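Side-chain contacts in putative TetR-family transcriptional regulator (Syntrophomonas wolfei subsp. wolfei, PDB 3LWJ), which probably binds DNA through an N-terminal helix-turn-helix motif and regulates transcription, as other TetR-family proteins do: residues Ala68-Ser73 against Ala101-Leu106; Glu108-Val113 against Ile163-Leu168. All blocks are in the same frame, centred on the assembly; numbering follows the deposited sequence.

Interaction 1: residues Ala68-Ser73 against Ala101-Leu106; sequences AKQIIS and AQNETL
Asn103 ND2 is gripped by two acceptors. One is Gln70 OE1, on helix 56-79. The other is the backbone O of Val99, one turn back in helix 85-102. The bond that crosses the contact, Asn103 ND2 to Gln70 OE1, is 3.3 Å long and bent, with 140° at the hydrogen. The donor stands out of the Gln70 carbonyl plane, and the two amide planes are turned 59° against each other. This is a glancing bond, so it probably holds Asn103 less firmly than a straight one would.

Gln70 reaches across because CG is anti to the backbone N (chi1 -173°) and the rest of the chain is extended. This carries its amide across to Gln102 and Asn103. There NE2 of Gln70 lies 3.6 Å from OE1 of Gln102, and the two amides are nearly coplanar. The pair is polar but too long to count as a bond.

The same two helices also meet through apolar groups. Gln70 touches the side chain of Val99, and the neighbouring Ile71 packs on Thr96, Val99 and Phe100 of helix 85-102.

Asn103 sits where helix 85-102 has ended and helix 104-113 begins. It holds the N-cap position, but its side chain makes no capping bond; it folds back on the preceding helix instead. Its backbone O accepts from Ser107 OG. The contact thus ties a helix-to-helix corner to helix 56-79, in the all-helical fold of the TetR family.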
# COMPACT_ATOMS: atom_id res chain seq x y z
N ALA A 68 -12.55 11.54 -3.40
CA ALA A 68 -13.45 10.37 -3.46
C ALA A 68 -14.65 10.68 -4.33
O ALA A 68 -15.10 9.85 -5.11
CB ALA A 68 -13.93 9.95 -2.02
N LYS A 69 -15.19 11.87 -4.16
CA LYS A 69 -16.36 12.28 -4.86
C LYS A 69 -16.12 12.32 -6.38
O LYS A 69 -16.98 11.93 -7.16
CB LYS A 69 -16.82 13.65 -4.35
CG LYS A 69 -18.15 14.05 -4.93
CD LYS A 69 -18.62 15.42 -4.48
CE LYS A 69 -19.99 15.68 -5.08
NZ LYS A 69 -20.41 17.08 -4.88
N GLN A 70 -14.96 12.82 -6.77
CA GLN A 70 -14.60 12.89 -8.20
C GLN A 70 -14.37 11.48 -8.82
O GLN A 70 -14.82 11.21 -9.95
CB GLN A 70 -13.37 13.78 -8.36
CG GLN A 70 -12.96 14.11 -9.80
CD GLN A 70 -11.60 14.81 -9.84
OE1 GLN A 70 -11.09 15.27 -8.81
NE2 GLN A 70 -10.98 14.86 -11.03
N ILE A 71 -13.70 10.59 -8.08
CA ILE A 71 -13.52 9.19 -8.48
C ILE A 71 -14.90 8.50 -8.66
O ILE A 71 -15.19 7.91 -9.71
CB ILE A 71 -12.66 8.40 -7.41
CG1 ILE A 71 -11.22 8.97 -7.34
CG2 ILE A 71 -12.62 6.90 -7.71
CD1 ILE A 71 -10.38 8.39 -6.19
N ILE A 72 -15.75 8.60 -7.64
CA ILE A 72 -17.04 7.89 -7.64
C ILE A 72 -18.00 8.42 -8.71
O ILE A 72 -18.70 7.64 -9.32
CB ILE A 72 -17.71 7.93 -6.23
CG1 ILE A 72 -16.86 7.13 -5.23
CG2 ILE A 72 -19.20 7.39 -6.26
CD1 ILE A 72 -17.39 7.24 -3.83
N SER A 73 -17.99 9.73 -8.95
CA SER A 73 -18.88 10.34 -9.96
C SER A 73 -18.39 10.09 -11.40
O SER A 73 -19.21 9.89 -12.31
CB SER A 73 -19.08 11.84 -9.71
OG SER A 73 -17.87 12.54 -9.86
N ALA A 101 -4.02 10.98 -11.57
CA ALA A 101 -3.08 11.80 -12.35
C ALA A 101 -3.50 13.28 -12.48
O ALA A 101 -2.64 14.18 -12.53
CB ALA A 101 -2.85 11.18 -13.73
N GLN A 102 -4.80 13.54 -12.54
CA GLN A 102 -5.31 14.92 -12.59
C GLN A 102 -5.12 15.65 -11.27
O GLN A 102 -5.10 16.88 -11.26
CB GLN A 102 -6.79 14.95 -13.00
CG GLN A 102 -6.99 14.82 -14.52
CD GLN A 102 -8.33 14.19 -14.88
OE1 GLN A 102 -9.30 14.22 -14.10
NE2 GLN A 102 -8.40 13.61 -16.08
N ASN A 103 -5.00 14.89 -10.18
CA ASN A 103 -4.76 15.42 -8.84
C ASN A 103 -3.40 14.92 -8.34
O ASN A 103 -3.33 14.20 -7.32
CB ASN A 103 -5.86 14.92 -7.87
CG ASN A 103 -7.25 15.43 -8.25
OD1 ASN A 103 -7.77 16.34 -7.59
ND2 ASN A 103 -7.86 14.86 -9.32
N GLU A 104 -2.35 15.26 -9.08
CA GLU A 104 -1.03 14.71 -8.85
C GLU A 104 -0.45 15.07 -7.49
O GLU A 104 0.13 14.23 -6.81
CB GLU A 104 -0.06 15.13 -9.94
CG GLU A 104 1.28 14.40 -9.83
CD GLU A 104 2.13 14.48 -11.10
OE1 GLU A 104 1.57 14.45 -12.21
OE2 GLU A 104 3.37 14.55 -10.97
N THR A 105 -0.60 16.33 -7.10
CA THR A 105 0.01 16.78 -5.88
C THR A 105 -0.72 16.12 -4.66
O THR A 105 -0.07 15.68 -3.69
CB THR A 105 0.05 18.30 -5.86
OG1 THR A 105 -1.28 18.79 -5.97
CG2 THR A 105 0.92 18.87 -7.07
N LEU A 106 -2.04 15.99 -4.73
CA LEU A 106 -2.82 15.30 -3.70
C LEU A 106 -2.51 13.80 -3.66
O LEU A 106 -2.41 13.22 -2.56
CB LEU A 106 -4.33 15.54 -3.91
CG LEU A 106 -5.29 14.88 -2.91
CD1 LEU A 106 -4.88 15.17 -1.45
CD2 LEU A 106 -6.71 15.29 -3.17

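Interaction 2: residues Glu108-Val113 against Ile163-Leu168; sequences EIYSRV and IEKFSL
Tyr110 lays its phenol end against the side chain of Lys165, the two crossing at about a right angle. The contact joins helix 104-113 to helix 153-173 in the helical C-terminal domain of a TetR-type regulator. The segment axes also cross steeply, at -100°, and come within 10.1 Å.

Tyr110 OH is 3.1 Å from Lys165 CG, a tight approach. The hydroxyl makes its hydrogen bond with Glu128 OE2, which also forms a salt bridge with Lys165 NZ. The lysine chain bends at its last two torsions, bringing the amine back to this shared carboxylate. Two donors on one oxygen would probably favour the charged form of Glu128.

On the Leu168 side, CD2 meets the edge of the Tyr110 ring, 3.8 Å from Tyr110 CD2. Leu168 CG is anti to the backbone N (chi1 -176°), which sends the branch toward helix 104-113. Ser111 OG lies 3.7 Å from Leu168 CG. An alanine in place of Tyr110 would probably leave Leu168 CD2 without its aromatic neighbour and Glu128 with one donor fewer.

Phe127 packs edge-to-face with the Tyr110 ring. Lys165 also touches Phe166 of the second subunit, so this contact borders the dimer interface.

Two waters bridge the helices. One accepts from Lys165 NZ and donates to Tyr110 O. Its oxygen sits over the centre of the Tyr110 ring, on one face. The other donates to Ser111 OG and to Lys165 O, each at 2.8 Å, while Ser111 OG gives its own hydrogen to Ser107 O.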
# COMPACT_ATOMS: atom_id res chain seq x y z
N GLU A 108 0.29 12.55 -4.43
CA GLU A 108 1.56 12.50 -3.72
C GLU A 108 1.38 12.55 -2.20
O GLU A 108 1.92 11.69 -1.49
CB GLU A 108 2.49 13.61 -4.17
CG GLU A 108 3.96 13.22 -4.01
CD GLU A 108 4.93 14.35 -4.35
OE1 GLU A 108 4.74 15.02 -5.40
OE2 GLU A 108 5.86 14.57 -3.54
N ILE A 109 0.64 13.54 -1.68
CA ILE A 109 0.41 13.64 -0.25
C ILE A 109 -0.23 12.35 0.28
O ILE A 109 0.26 11.78 1.23
CB ILE A 109 -0.49 14.83 0.14
CG1 ILE A 109 0.19 16.17 -0.17
CG2 ILE A 109 -0.89 14.77 1.65
CD1 ILE A 109 1.52 16.38 0.52
N TYR A 110 -1.30 11.88 -0.38
CA TYR A 110 -1.94 10.59 -0.05
C TYR A 110 -0.94 9.45 0.05
O TYR A 110 -1.06 8.59 0.94
CB TYR A 110 -3.00 10.29 -1.09
CG TYR A 110 -3.63 8.93 -1.07
CD1 TYR A 110 -4.23 8.41 0.10
CD2 TYR A 110 -3.70 8.17 -2.25
CE1 TYR A 110 -4.85 7.14 0.08
CE2 TYR A 110 -4.32 6.91 -2.27
CZ TYR A 110 -4.90 6.42 -1.09
OH TYR A 110 -5.50 5.19 -1.11
N SER A 111 0.02 9.44 -0.87
CA SER A 111 1.01 8.36 -0.99
C SER A 111 2.17 8.50 -0.03
O SER A 111 2.97 7.58 0.10
CB SER A 111 1.59 8.32 -2.42
OG SER A 111 0.57 8.09 -3.37
N ARG A 112 2.28 9.65 0.60
CA ARG A 112 3.38 9.90 1.53
C ARG A 112 2.98 9.85 3.01
O ARG A 112 3.79 9.46 3.83
CB ARG A 112 4.02 11.26 1.24
CG ARG A 112 4.80 11.31 -0.06
CD ARG A 112 5.58 12.63 -0.16
NE ARG A 112 6.49 12.61 -1.30
CZ ARG A 112 7.66 11.96 -1.32
NH1 ARG A 112 8.06 11.27 -0.26
NH2 ARG A 112 8.42 11.99 -2.42
N VAL A 113 1.76 10.24 3.35
CA VAL A 113 1.40 10.39 4.76
C VAL A 113 0.73 9.15 5.40
O VAL A 113 0.49 9.15 6.60
CB VAL A 113 0.52 11.63 5.00
CG1 VAL A 113 1.22 12.91 4.46
CG2 VAL A 113 -0.91 11.41 4.47
N ILE A 163 -3.65 -2.36 -5.02
CA ILE A 163 -2.80 -2.25 -6.22
C ILE A 163 -2.81 -0.82 -6.74
O ILE A 163 -1.80 -0.30 -7.29
CB ILE A 163 -3.15 -3.30 -7.31
CG1 ILE A 163 -2.05 -3.42 -8.38
CG2 ILE A 163 -4.46 -3.00 -8.00
CD1 ILE A 163 -0.66 -3.43 -7.87
N GLU A 164 -3.96 -0.17 -6.64
CA GLU A 164 -4.05 1.22 -7.06
C GLU A 164 -3.15 2.08 -6.16
O GLU A 164 -2.40 2.89 -6.64
CB GLU A 164 -5.50 1.70 -7.02
CG GLU A 164 -6.35 1.11 -8.13
CD GLU A 164 -7.79 1.55 -8.09
OE1 GLU A 164 -8.25 1.98 -7.02
OE2 GLU A 164 -8.47 1.41 -9.12
N LYS A 165 -3.21 1.87 -4.85
CA LYS A 165 -2.39 2.65 -3.94
C LYS A 165 -0.90 2.40 -4.22
O LYS A 165 -0.07 3.30 -4.19
CB LYS A 165 -2.59 2.18 -2.49
CG LYS A 165 -3.56 2.83 -1.61
CD LYS A 165 -3.58 2.05 -0.24
CE LYS A 165 -2.56 2.60 0.76
NZ LYS A 165 -3.00 3.92 1.41
N PHE A 166 -0.54 1.14 -4.32
CA PHE A 166 0.88 0.74 -4.47
C PHE A 166 1.47 1.22 -5.80
O PHE A 166 2.57 1.72 -5.83
CB PHE A 166 1.06 -0.76 -4.38
CG PHE A 166 2.52 -1.20 -4.32
CD1 PHE A 166 3.42 -0.54 -3.51
CD2 PHE A 166 2.96 -2.30 -5.03
CE1 PHE A 166 4.75 -0.94 -3.40
CE2 PHE A 166 4.29 -2.71 -4.94
CZ PHE A 166 5.19 -2.02 -4.11
N SER A 167 0.73 1.06 -6.88
CA SER A 167 1.23 1.51 -8.20
C SER A 167 1.27 3.07 -8.27
O SER A 167 2.16 3.64 -8.90
CB SER A 167 0.36 0.90 -9.30
OG SER A 167 -0.87 1.61 -9.34
N LEU A 168 0.30 3.77 -7.64
CA LEU A 168 0.35 5.25 -7.54
C LEU A 168 1.65 5.67 -6.82
O LEU A 168 2.37 6.54 -7.25
CB LEU A 168 -0.85 5.78 -6.73
CG LEU A 168 -1.02 7.30 -6.59
CD1 LEU A 168 -0.95 8.01 -7.99
CD2 LEU A 168 -2.35 7.62 -5.79
O HOH W 1 -1.31 5.71 -0.09
O HOH W 2 -0.59 5.61 -2.73

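The two interactions share helix 104-113, and their centres lie about 12 Å apart. They come in series along the chain: interaction 1 is complete before interaction 2 begins. Interaction 1 ties the start of this short helix, and the end of helix 85-102, to helix 56-79. Interaction 2 ties the rest of it to helix 153-173, which also touches the second subunit. Helix 104-113 also packs on helix 10-28, in the N-terminal part with the predicted helix-turn-helix. The short helix thus touches both helix 10-28, on the side of the probable DNA-binding part, and the second subunit, through Arg112. Interaction 1 is a surface contact, whereas interaction 2 is partly buried.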